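Local structure of peroxinectin A (Dictyostelium discoideum, 6ERC) at residues P41-Q46 and R386-G391; W93-P98 and M114-T119; N165-S170 and D246-F251. The protein uses hydrogen peroxide to oxidise phenolic donors, and oxidises iodide and thiocyanate, as a secreted haem enzyme of the peroxidase family. All blocks are in the same frame, centred on the assembly; numbering follows the deposited sequence.

Contact 1. Residues P41-Q46 and R386-G391; sequences PNITNQ and RNRDHG. With NAG (2-acetamido-2-deoxy-beta-D-glucopyranose), chain C; HEM (protoporphyrin IX containing Fe), chain F.
Both end nitrogens of Arg388 close on a single backbone atom, the carbonyl oxygen of Gln46. Arg388 NH1 donates to Gln46 O over 2.7 Å in a bent bond, 143° at the hydrogen. Arg388 NH2 donates to the same Gln46 O over 2.9 Å and lies nearly along the C=O axis. The oxygen sits at the edge of the guanidinium, in its plane. The Arg388 chain runs extended from CG to NE, and this reach carries its charge from helix 379-390 to the loop before helix 48-56. Ile43 crosses the chain at about a right angle. Its CD1 packs 3.9 Å from Arg388 CG. Its other branch lies over one guanidinium face, toward the rim, with Ile43 CG2 3.8 Å from Arg388 NH1. Asn45 adds its CB near NH2, while its ND2 binds Asp432 O. Pro41 meets the helix backbone, with CG 3.3 Å from Arg388 O.

The two segments span from haem to sugar. Asn42 ND2 is bonded covalently to an N-acetylglucosamine. On the helix, Arg386 NH2 donates to haem propionate O2A over 2.8 Å at 170°, and Arg386 NE donates to O1A of the same propionate over 3.3 Å. The last turn of helix 379-390 thus holds the haem with one arginine and the glycosylated loop with another. Arg388 NH2 also forms a salt bridge with Asp434. The cation is therefore shared between a neutral carbonyl and a carboxylate, which probably polarises the Gln46 peptide and keeps the guanidinium from turning.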
loop_
_atom_site.group_PDB
_atom_site.type_symbol
_atom_site.label_atom_id
_atom_site.label_comp_id
_atom_site.label_asym_id
_atom_site.label_seq_id
_atom_site.Cartn_x
_atom_site.Cartn_y
_atom_site.Cartn_z
ATOM N N PRO A 41 3.689 0.744 -24.545
ATOM C CA PRO A 41 3.496 -0.698 -24.747
ATOM C C PRO A 41 2.517 -0.966 -25.878
ATOM O O PRO A 41 1.549 -0.227 -26.074
ATOM C CB PRO A 41 2.939 -1.182 -23.403
ATOM C CG PRO A 41 3.243 -0.100 -22.433
ATOM C CD PRO A 41 3.242 1.172 -23.212
ATOM N N ASN A 42 2.775 -2.035 -26.625
ATOM C CA ASN A 42 1.904 -2.432 -27.729
ATOM C C ASN A 42 0.690 -3.142 -27.145
ATOM O O ASN A 42 0.738 -4.337 -26.849
ATOM C CB ASN A 42 2.652 -3.324 -28.712
ATOM C CG ASN A 42 1.784 -3.768 -29.873
ATOM O OD1 ASN A 42 0.803 -3.108 -30.219
ATOM N ND2 ASN A 42 2.138 -4.895 -30.479
ATOM N N ILE A 43 -0.402 -2.403 -26.969
ATOM C CA ILE A 43 -1.624 -2.924 -26.366
ATOM C C ILE A 43 -2.682 -3.012 -27.455
ATOM O O ILE A 43 -2.971 -2.016 -28.129
ATOM C CB ILE A 43 -2.108 -2.040 -25.204
ATOM C CG1 ILE A 43 -0.997 -1.848 -24.166
ATOM C CG2 ILE A 43 -3.354 -2.640 -24.556
ATOM C CD1 ILE A 43 -0.511 -3.127 -23.522
ATOM N N THR A 44 -3.259 -4.201 -27.627
ATOM C CA THR A 44 -4.366 -4.383 -28.557
ATOM C C THR A 44 -5.727 -4.260 -27.885
ATOM O O THR A 44 -6.724 -4.029 -28.579
ATOM C CB THR A 44 -4.273 -5.750 -29.248
ATOM O OG1 THR A 44 -4.277 -6.791 -28.264
ATOM C CG2 THR A 44 -3.004 -5.849 -30.083
ATOM N N ASN A 45 -5.792 -4.414 -26.562
ATOM C CA ASN A 45 -7.036 -4.236 -25.829
ATOM C C ASN A 45 -7.435 -2.762 -25.818
ATOM O O ASN A 45 -6.721 -1.888 -26.318
ATOM C CB ASN A 45 -6.894 -4.765 -24.403
ATOM C CG ASN A 45 -7.060 -6.265 -24.314
ATOM O OD1 ASN A 45 -7.882 -6.850 -25.013
ATOM N ND2 ASN A 45 -6.287 -6.896 -23.442
ATOM N N GLN A 46 -8.593 -2.481 -25.230
ATOM C CA GLN A 46 -9.066 -1.111 -25.157
ATOM C C GLN A 46 -8.182 -0.294 -24.215
ATOM O O GLN A 46 -7.546 -0.849 -23.315
ATOM C CB GLN A 46 -10.513 -1.070 -24.675
ATOM C CG GLN A 46 -11.463 -1.902 -25.520
ATOM C CD GLN A 46 -12.907 -1.479 -25.365
ATOM O OE1 GLN A 46 -13.265 -0.336 -25.651
ATOM N NE2 GLN A 46 -13.746 -2.400 -24.913
ATOM N N ARG A 386 -0.366 0.969 -15.224
ATOM C CA ARG A 386 0.811 0.445 -14.539
ATOM C C ARG A 386 1.026 -1.027 -14.864
ATOM O O ARG A 386 2.162 -1.462 -15.084
ATOM C CB ARG A 386 0.669 0.653 -13.028
ATOM C CG ARG A 386 1.961 0.483 -12.234
ATOM C CD ARG A 386 2.940 1.620 -12.480
ATOM N NE ARG A 386 2.360 2.930 -12.199
ATOM C CZ ARG A 386 2.974 4.086 -12.431
ATOM N NH1 ARG A 386 4.195 4.103 -12.951
ATOM N NH2 ARG A 386 2.369 5.230 -12.148
ATOM N N ASN A 387 -0.052 -1.814 -14.895
ATOM C CA ASN A 387 0.070 -3.214 -15.287
ATOM C C ASN A 387 0.574 -3.336 -16.718
ATOM O O ASN A 387 1.447 -4.162 -17.011
ATOM C CB ASN A 387 -1.274 -3.925 -15.130
ATOM C CG ASN A 387 -1.669 -4.119 -13.679
ATOM O OD1 ASN A 387 -1.328 -5.126 -13.061
ATOM N ND2 ASN A 387 -2.399 -3.156 -13.132
ATOM N N ARG A 388 0.034 -2.520 -17.626
ATOM C CA ARG A 388 0.489 -2.539 -19.011
ATOM C C ARG A 388 1.866 -1.908 -19.151
ATOM O O ARG A 388 2.633 -2.283 -20.047
ATOM C CB ARG A 388 -0.530 -1.820 -19.895
ATOM C CG ARG A 388 -1.883 -2.510 -19.927
ATOM C CD ARG A 388 -2.952 -1.644 -20.559
ATOM N NE ARG A 388 -4.240 -2.327 -20.600
ATOM C CZ ARG A 388 -5.320 -1.858 -21.218
ATOM N NH1 ARG A 388 -5.271 -0.695 -21.855
ATOM N NH2 ARG A 388 -6.449 -2.554 -21.202
ATOM N N ASP A 389 2.195 -0.954 -18.277
ATOM C CA ASP A 389 3.546 -0.403 -18.233
ATOM C C ASP A 389 4.554 -1.471 -17.828
ATOM O O ASP A 389 5.622 -1.598 -18.436
ATOM C CB ASP A 389 3.580 0.781 -17.263
ATOM C CG ASP A 389 4.968 1.378 -17.102
ATOM O OD1 ASP A 389 5.916 0.909 -17.765
ATOM O OD2 ASP A 389 5.109 2.328 -16.305
ATOM N N HIS A 390 4.227 -2.256 -16.801
ATOM C CA HIS A 390 5.134 -3.282 -16.300
ATOM C C HIS A 390 5.104 -4.559 -17.125
ATOM O O HIS A 390 5.948 -5.433 -16.906
ATOM C CB HIS A 390 4.798 -3.627 -14.846
ATOM C CG HIS A 390 5.026 -2.503 -13.883
ATOM N ND1 HIS A 390 5.125 -2.699 -12.521
ATOM C CD2 HIS A 390 5.166 -1.171 -14.082
ATOM C CE1 HIS A 390 5.322 -1.536 -11.925
ATOM N NE2 HIS A 390 5.350 -0.593 -12.850
ATOM N N GLY A 391 4.158 -4.696 -18.046
ATOM C CA GLY A 391 4.073 -5.895 -18.856
ATOM C C GLY A 391 3.507 -7.083 -18.115
ATOM O O GLY A 391 3.967 -8.214 -18.317
HETATM C C1 NAG C . 1.555 -5.600 -31.463
HETATM C C2 NAG C . 2.616 -5.746 -32.552
HETATM C C3 NAG C . 2.045 -6.499 -33.753
HETATM C C4 NAG C . 1.420 -7.817 -33.315
HETATM C C5 NAG C . 0.411 -7.579 -32.195
HETATM C C6 NAG C . -0.160 -8.859 -31.628
HETATM C C7 NAG C . 4.353 -4.011 -32.664
HETATM C C8 NAG C . 4.705 -2.643 -33.171
HETATM N N2 NAG C . 3.122 -4.445 -32.958
HETATM O O3 NAG C . 3.084 -6.748 -34.696
HETATM O O4 NAG C . 0.767 -8.436 -34.418
HETATM O O5 NAG C . 1.047 -6.891 -31.107
HETATM O O6 NAG C . -0.585 -8.690 -30.281
HETATM O O7 NAG C . 5.148 -4.693 -32.022
HETATM C CHA HEM F . -0.589 2.508 -5.372
HETATM C CHB HEM F . -3.800 5.816 -3.916
HETATM C CHC HEM F . -5.626 2.615 -0.740
HETATM C CHD HEM F . -2.563 -0.759 -2.380
HETATM C C1A HEM F . -1.340 3.654 -5.294
HETATM C C2A HEM F . -1.239 4.790 -6.175
HETATM C C3A HEM F . -2.125 5.709 -5.781
HETATM C C4A HEM F . -2.816 5.180 -4.628
HETATM C CMA HEM F . -2.378 7.094 -6.418
HETATM C CAA HEM F . -0.270 4.881 -7.365
HETATM C CBA HEM F . -1.121 4.863 -8.627
HETATM C CGA HEM F . -0.299 4.383 -9.794
HETATM O O1A HEM F . 0.155 3.209 -9.776
HETATM O O2A HEM F . -0.105 5.171 -10.753
HETATM C C1B HEM F . -4.550 5.237 -2.921
HETATM C C2B HEM F . -5.585 5.907 -2.172
HETATM C C3B HEM F . -6.091 5.030 -1.288
HETATM C C4B HEM F . -5.390 3.773 -1.457
HETATM C CMB HEM F . -5.963 7.382 -2.415
HETATM C CAB HEM F . -7.221 5.219 -0.249
HETATM C CBB HEM F . -7.934 6.345 -0.139
HETATM C C1C HEM F . -4.968 1.416 -0.906
HETATM C C2C HEM F . -5.216 0.187 -0.172
HETATM C C3C HEM F . -4.359 -0.751 -0.631
HETATM C C4C HEM F . -3.556 -0.130 -1.662
HETATM C CMC HEM F . -6.308 0.094 0.916
HETATM C CAC HEM F . -4.130 -2.239 -0.259
HETATM C CBC HEM F . -4.790 -2.923 0.678
HETATM C C1D HEM F . -1.736 -0.157 -3.298
HETATM C C2D HEM F . -0.595 -0.768 -3.938
HETATM C C3D HEM F . -0.064 0.136 -4.767
HETATM C C4D HEM F . -0.833 1.351 -4.670
HETATM C CMD HEM F . -0.125 -2.218 -3.704
HETATM C CAD HEM F . 1.177 -0.021 -5.663
HETATM C CBD HEM F . 2.373 0.177 -4.736
HETATM C CGD HEM F . 3.516 0.851 -5.456
HETATM O O1D HEM F . 3.519 2.106 -5.526
HETATM O O2D HEM F . 4.432 0.149 -5.955
HETATM N NA HEM F . -2.313 3.925 -4.357
HETATM N NB HEM F . -4.455 3.938 -2.462
HETATM N NC HEM F . -3.948 1.183 -1.803
HETATM N ND HEM F . -1.851 1.136 -3.767
HETATM FE FE HEM F . -3.100 2.534 -3.083
#

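Contact 2. Residues W93-P98 and M114-T119; sequences WPIKVP and MNYFRT
Tyr116 lies against Trp93 and Ile95, and it meets a partner at almost every step along its side chain. Its CB lies against the carbonyl oxygen of Trp93, and the same Tyr116 CB packs 3.6 Å from Ile95 CG1. CG follows along the carbonyl of Trp93. CD1 comes closer, with Tyr116 CD1 3.3 Å from Trp93 O. Further out, Tyr116 CE1 touches Trp93 CE3 at 4.2 Å, and the two side chains cross obliquely. At the tip, OH is hydrogen-bonded to Asp389 OD2 of helix 379-390. With CG anti to the backbone N (chi1 177°), the ring is directed at that helix, where the side chain packs on Gln385 and Arg386. The side chain comes within about 4 Å of the haem at the nearest atoms.

The backbones beneath are antiparallel. Ile95 and Met114 form a hydrogen-bonded pair between strand 91-96, at the border of a four-stranded antiparallel sheet, and its neighbour 113-124. Ile95 N donates to Met114 O over 2.9 Å, and Met114 N returns a bond to Ile95 O. Trp93 N reaches Tyr116 O over 3.1 Å, but this bond is more bent, 137° at the hydrogen.

Ile95 and Met114 point to the same face of the sheet. The Met114 chain bends at its last torsion, chi3 -72°, and this brings its methyl CE to 3.7 Å from Ile95 CG2. Val97 adds a looser touch on Met114 CG. At the other end, Trp93 CB rests 3.8 Å from Arg118 CG, while the Arg118 guanidinium extends past it to Asn36 O, Phe35 O and Asp389. The Trp93 ring also stacks with Phe40.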
loop_
_atom_site.group_PDB
_atom_site.type_symbol
_atom_site.label_atom_id
_atom_site.label_comp_id
_atom_site.label_asym_id
_atom_site.label_seq_id
_atom_site.Cartn_x
_atom_site.Cartn_y
_atom_site.Cartn_z
ATOM N N TRP A 93 3.777 8.323 -20.735
ATOM C CA TRP A 93 2.829 7.550 -21.536
ATOM C C TRP A 93 1.433 7.983 -21.102
ATOM O O TRP A 93 0.775 7.291 -20.311
ATOM C CB TRP A 93 3.018 6.045 -21.358
ATOM C CG TRP A 93 1.960 5.224 -22.053
ATOM C CD1 TRP A 93 1.267 5.561 -23.181
ATOM C CD2 TRP A 93 1.469 3.937 -21.653
ATOM N NE1 TRP A 93 0.382 4.565 -23.510
ATOM C CE2 TRP A 93 0.485 3.557 -22.589
ATOM C CE3 TRP A 93 1.766 3.071 -20.599
ATOM C CZ2 TRP A 93 -0.202 2.347 -22.500
ATOM C CZ3 TRP A 93 1.083 1.872 -20.512
ATOM C CH2 TRP A 93 0.112 1.520 -21.456
ATOM N N PRO A 94 0.947 9.120 -21.599
ATOM C CA PRO A 94 -0.318 9.666 -21.095
ATOM C C PRO A 94 -1.469 8.678 -21.216
ATOM O O PRO A 94 -1.454 7.748 -22.025
ATOM C CB PRO A 94 -0.549 10.900 -21.976
ATOM C CG PRO A 94 0.810 11.273 -22.469
ATOM C CD PRO A 94 1.548 9.982 -22.630
ATOM N N ILE A 95 -2.478 8.893 -20.378
ATOM C CA ILE A 95 -3.697 8.096 -20.404
ATOM C C ILE A 95 -4.679 8.764 -21.352
ATOM O O ILE A 95 -5.110 9.897 -21.115
ATOM C CB ILE A 95 -4.303 7.953 -19.000
ATOM C CG1 ILE A 95 -3.243 7.421 -18.039
ATOM C CG2 ILE A 95 -5.538 7.055 -19.046
ATOM C CD1 ILE A 95 -3.759 7.029 -16.660
ATOM N N LYS A 96 -5.033 8.062 -22.425
ATOM C CA LYS A 96 -5.948 8.615 -23.411
ATOM C C LYS A 96 -7.372 8.610 -22.870
ATOM O O LYS A 96 -7.827 7.618 -22.292
ATOM C CB LYS A 96 -5.867 7.816 -24.712
ATOM C CG LYS A 96 -4.591 8.054 -25.505
ATOM C CD LYS A 96 -4.619 7.327 -26.844
ATOM C CE LYS A 96 -3.413 7.691 -27.697
ATOM N NZ LYS A 96 -3.340 6.883 -28.946
ATOM N N VAL A 97 -8.069 9.725 -23.048
ATOM C CA VAL A 97 -9.466 9.863 -22.658
ATOM C C VAL A 97 -10.327 9.595 -23.891
ATOM O O VAL A 97 -10.148 10.285 -24.908
ATOM C CB VAL A 97 -9.757 11.255 -22.080
ATOM C CG1 VAL A 97 -11.239 11.406 -21.748
ATOM C CG2 VAL A 97 -8.900 11.503 -20.847
ATOM N N PRO A 98 -11.241 8.630 -23.857
ATOM C CA PRO A 98 -12.157 8.453 -24.987
ATOM C C PRO A 98 -12.903 9.743 -25.297
ATOM O O PRO A 98 -13.284 10.492 -24.398
ATOM C CB PRO A 98 -13.106 7.353 -24.505
ATOM C CG PRO A 98 -12.320 6.594 -23.504
ATOM C CD PRO A 98 -11.433 7.592 -22.829
ATOM N N MET A 114 -4.930 12.221 -19.420
ATOM C CA MET A 114 -4.582 12.335 -18.013
ATOM C C MET A 114 -3.107 12.000 -17.846
ATOM O O MET A 114 -2.601 11.062 -18.469
ATOM C CB MET A 114 -5.433 11.404 -17.151
ATOM C CG MET A 114 -6.899 11.786 -17.104
ATOM S SD MET A 114 -7.882 10.636 -16.131
ATOM C CE MET A 114 -7.896 9.209 -17.211
ATOM N N ASN A 115 -2.420 12.775 -17.013
ATOM C CA ASN A 115 -0.989 12.583 -16.820
ATOM C C ASN A 115 -0.687 11.153 -16.387
ATOM O O ASN A 115 -1.366 10.597 -15.520
ATOM C CB ASN A 115 -0.463 13.566 -15.771
ATOM C CG ASN A 115 -0.579 15.006 -16.215
ATOM O OD1 ASN A 115 -1.674 15.569 -16.266
ATOM N ND2 ASN A 115 0.558 15.616 -16.535
ATOM N N TYR A 116 0.333 10.558 -17.003
ATOM C CA TYR A 116 0.892 9.304 -16.515
ATOM C C TYR A 116 2.350 9.220 -16.930
ATOM O O TYR A 116 2.688 9.492 -18.087
ATOM C CB TYR A 116 0.130 8.089 -17.047
ATOM C CG TYR A 116 0.731 6.771 -16.606
ATOM C CD1 TYR A 116 1.771 6.186 -17.317
ATOM C CD2 TYR A 116 0.261 6.114 -15.476
ATOM C CE1 TYR A 116 2.323 4.989 -16.917
ATOM C CE2 TYR A 116 0.806 4.913 -15.071
ATOM C CZ TYR A 116 1.836 4.357 -15.793
ATOM O OH TYR A 116 2.383 3.161 -15.393
ATOM N N PHE A 117 3.200 8.831 -15.986
ATOM C CA PHE A 117 4.627 8.674 -16.221
ATOM C C PHE A 117 5.025 7.248 -15.885
ATOM O O PHE A 117 4.636 6.721 -14.838
ATOM C CB PHE A 117 5.425 9.672 -15.390
ATOM C CG PHE A 117 5.254 11.092 -15.833
ATOM C CD1 PHE A 117 4.187 11.848 -15.381
ATOM C CD2 PHE A 117 6.154 11.668 -16.711
ATOM C CE1 PHE A 117 4.024 13.158 -15.795
ATOM C CE2 PHE A 117 5.999 12.975 -17.127
ATOM C CZ PHE A 117 4.933 13.723 -16.669
ATOM N N ARG A 118 5.792 6.627 -16.774
ATOM C CA ARG A 118 6.117 5.219 -16.619
ATOM C C ARG A 118 7.096 5.015 -15.469
ATOM O O ARG A 118 7.903 5.890 -15.141
ATOM C CB ARG A 118 6.695 4.660 -17.920
ATOM C CG ARG A 118 5.723 4.727 -19.093
ATOM C CD ARG A 118 6.223 3.941 -20.297
ATOM N NE ARG A 118 6.238 2.501 -20.049
ATOM C CZ ARG A 118 6.498 1.582 -20.974
ATOM N NH1 ARG A 118 6.763 1.942 -22.221
ATOM N NH2 ARG A 118 6.489 0.297 -20.653
ATOM N N THR A 119 7.009 3.841 -14.853
ATOM C CA THR A 119 7.827 3.532 -13.690
ATOM C C THR A 119 9.303 3.473 -14.052
ATOM O O THR A 119 9.678 3.010 -15.131
ATOM C CB THR A 119 7.389 2.203 -13.082
ATOM O OG1 THR A 119 5.980 2.249 -12.831
ATOM C CG2 THR A 119 8.129 1.939 -11.774
#

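Contact 3. Residues N165-S170 and D246-F251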
loop_
_atom_site.group_PDB
_atom_site.type_symbol
_atom_site.label_atom_id
_atom_site.label_comp_id
_atom_site.label_asym_id
_atom_site.label_seq_id
_atom_site.Cartn_x
_atom_site.Cartn_y
_atom_site.Cartn_z
ATOM N N ASN A 165 16.700 13.719 11.049
ATOM C CA ASN A 165 15.949 14.966 10.985
ATOM C C ASN A 165 14.530 14.810 11.509
ATOM O O ASN A 165 13.941 15.789 11.982
ATOM C CB ASN A 165 15.912 15.494 9.548
ATOM C CG ASN A 165 17.204 16.180 9.144
ATOM O OD1 ASN A 165 17.920 15.710 8.263
ATOM N ND2 ASN A 165 17.506 17.299 9.789
ATOM N N LEU A 166 13.972 13.599 11.447
ATOM C CA LEU A 166 12.629 13.356 11.958
ATOM C C LEU A 166 12.596 13.127 13.463
ATOM O O LEU A 166 11.517 13.198 14.061
ATOM C CB LEU A 166 12.005 12.146 11.258
ATOM C CG LEU A 166 11.371 12.390 9.889
ATOM C CD1 LEU A 166 10.984 11.066 9.245
ATOM C CD2 LEU A 166 10.152 13.300 10.002
ATOM N N ARG A 167 13.736 12.852 14.086
ATOM C CA ARG A 167 13.785 12.540 15.505
ATOM C C ARG A 167 14.394 13.701 16.281
ATOM O O ARG A 167 15.217 14.458 15.759
ATOM C CB ARG A 167 14.579 11.255 15.764
ATOM C CG ARG A 167 15.960 11.234 15.145
ATOM C CD ARG A 167 16.612 9.867 15.271
ATOM N NE ARG A 167 17.556 9.819 16.381
ATOM C CZ ARG A 167 18.493 8.888 16.531
ATOM N NH1 ARG A 167 18.622 7.912 15.640
ATOM N NH2 ARG A 167 19.308 8.935 17.571
ATOM N N SER A 168 13.969 13.831 17.540
ATOM C CA SER A 168 14.383 14.961 18.364
ATOM C C SER A 168 15.841 14.875 18.786
ATOM O O SER A 168 16.421 15.897 19.161
ATOM C CB SER A 168 13.500 15.059 19.609
ATOM O OG SER A 168 13.644 13.911 20.428
ATOM N N LEU A 169 16.446 13.689 18.733
ATOM C CA LEU A 169 17.810 13.471 19.201
ATOM C C LEU A 169 17.940 13.686 20.704
ATOM O O LEU A 169 19.027 14.002 21.199
ATOM C CB LEU A 169 18.802 14.370 18.452
ATOM C CG LEU A 169 18.751 14.298 16.923
ATOM C CD1 LEU A 169 19.668 15.339 16.315
ATOM C CD2 LEU A 169 19.124 12.915 16.425
ATOM N N SER A 170 16.841 13.521 21.435
ATOM C CA SER A 170 16.816 13.674 22.884
ATOM C C SER A 170 15.933 12.572 23.440
ATOM O O SER A 170 14.774 12.446 23.034
ATOM C CB SER A 170 16.284 15.051 23.292
ATOM O OG SER A 170 17.011 16.090 22.658
ATOM N N ASP A 246 22.493 6.297 25.757
ATOM C CA ASP A 246 22.427 7.598 25.110
ATOM C C ASP A 246 21.213 7.662 24.178
ATOM O O ASP A 246 20.444 6.707 24.036
ATOM C CB ASP A 246 23.725 7.884 24.356
ATOM C CG ASP A 246 24.045 6.834 23.309
ATOM O OD1 ASP A 246 23.131 6.094 22.887
ATOM O OD2 ASP A 246 25.226 6.744 22.910
ATOM N N ASP A 247 21.043 8.822 23.536
ATOM C CA ASP A 247 19.882 9.039 22.678
ATOM C C ASP A 247 19.806 8.006 21.561
ATOM O O ASP A 247 18.719 7.522 21.224
ATOM C CB ASP A 247 19.928 10.450 22.094
ATOM C CG ASP A 247 19.002 10.620 20.905
ATOM O OD1 ASP A 247 17.775 10.726 21.111
ATOM O OD2 ASP A 247 19.505 10.642 19.763
ATOM N N GLU A 248 20.950 7.656 20.970
ATOM C CA GLU A 248 20.943 6.717 19.852
ATOM C C GLU A 248 20.488 5.331 20.291
ATOM O O GLU A 248 19.751 4.657 19.562
ATOM C CB GLU A 248 22.333 6.651 19.218
ATOM C CG GLU A 248 22.415 5.785 17.965
ATOM C CD GLU A 248 21.600 6.333 16.796
ATOM O OE1 GLU A 248 21.263 7.538 16.802
ATOM O OE2 GLU A 248 21.299 5.557 15.866
ATOM N N ARG A 249 20.916 4.881 21.474
ATOM C CA ARG A 249 20.544 3.544 21.929
ATOM C C ARG A 249 19.061 3.468 22.270
ATOM O O ARG A 249 18.401 2.469 21.962
ATOM C CB ARG A 249 21.390 3.142 23.138
ATOM C CG ARG A 249 21.050 1.766 23.726
ATOM C CD ARG A 249 21.275 0.636 22.726
ATOM N NE ARG A 249 20.784 -0.648 23.223
ATOM C CZ ARG A 249 21.457 -1.451 24.041
ATOM N NH1 ARG A 249 22.666 -1.115 24.476
ATOM N NH2 ARG A 249 20.916 -2.598 24.435
ATOM N N VAL A 250 18.522 4.500 22.919
ATOM C CA VAL A 250 17.099 4.495 23.244
ATOM C C VAL A 250 16.272 4.496 21.968
ATOM O O VAL A 250 15.257 3.796 21.867
ATOM C CB VAL A 250 16.747 5.692 24.146
ATOM C CG1 VAL A 250 15.253 5.711 24.451
ATOM C CG2 VAL A 250 17.547 5.638 25.436
ATOM N N PHE A 251 16.691 5.281 20.973
ATOM C CA PHE A 251 15.960 5.325 19.712
ATOM C C PHE A 251 15.925 3.953 19.052
ATOM O O PHE A 251 14.855 3.449 18.697
ATOM C CB PHE A 251 16.588 6.352 18.772
ATOM C CG PHE A 251 16.086 6.253 17.365
ATOM C CD1 PHE A 251 14.906 6.874 16.996
ATOM C CD2 PHE A 251 16.778 5.519 16.417
ATOM C CE1 PHE A 251 14.433 6.774 15.706
ATOM C CE2 PHE A 251 16.310 5.417 15.127
ATOM C CZ PHE A 251 15.137 6.044 14.770
HETATM O O HOH W 1 16.171 10.774 18.761
#
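Arg167 NH2 serves two acids at once. This NH2 donates to Asp247 OD2 over 2.8 Å at 159°, in the guanidinium plane. It is also salt-bridged to Glu248 OE1, modelled very close, so that length is doubtful; NH1 adds a weak bond there. Both oxygens are met from above their carboxylate planes. The guanidinium stacks over one face of the Phe251 ring, NH1 nearest and toward the rim, planes 23° apart, with Arg167 CZ 4.0 Å from the ring centroid. Arg167 CD adds a CH-pi contact over that ring.

A second shell positions these groups. One water accepts from Arg167 NE and donates to Asp247 OD1, and it takes a weak bond from Leu169 N. Asp247 OD1 also accepts from Gly172 N. Gln252 NE2 holds Glu248 OE2, and Tyr156 meets the Phe251 ring at about 90°. Replacing Arg167 with a leucine would probably leave Asp247 and Glu248 side by side without their shared cation and strip Phe251 of its stacking partner.

Asp246 caps helix 247-275, with OD1 2.9 Å from Arg249 N. The whole is a salt-bridge network combined with a cation-pi stack, pinning the loop after helix 160-166 to an N-capped helix start.

Contacts 1 and 2 adjoin, with centres about 12 Å apart. Helix 379-390 serves both: it supplies one segment of contact 1 and covers the Tyr116 ring of contact 2. Arg386 and Asp389 bond to Thr119 and Arg118, and Pro41 packs on Trp93. Contact 2 is buried and joins strands by backbone bonds and apolar packing. Contact 1 is partly buried and runs from the haem side to the glycosylated surface. Contact 3 lies across the chain's centre, about 46 Å from contact 1 between centres, and shares no element with either. It too is partly buried and relies on charge and stacking. Arginine leads here as in contact 1, but bonds carboxylates across the segments, not a neutral carbonyl.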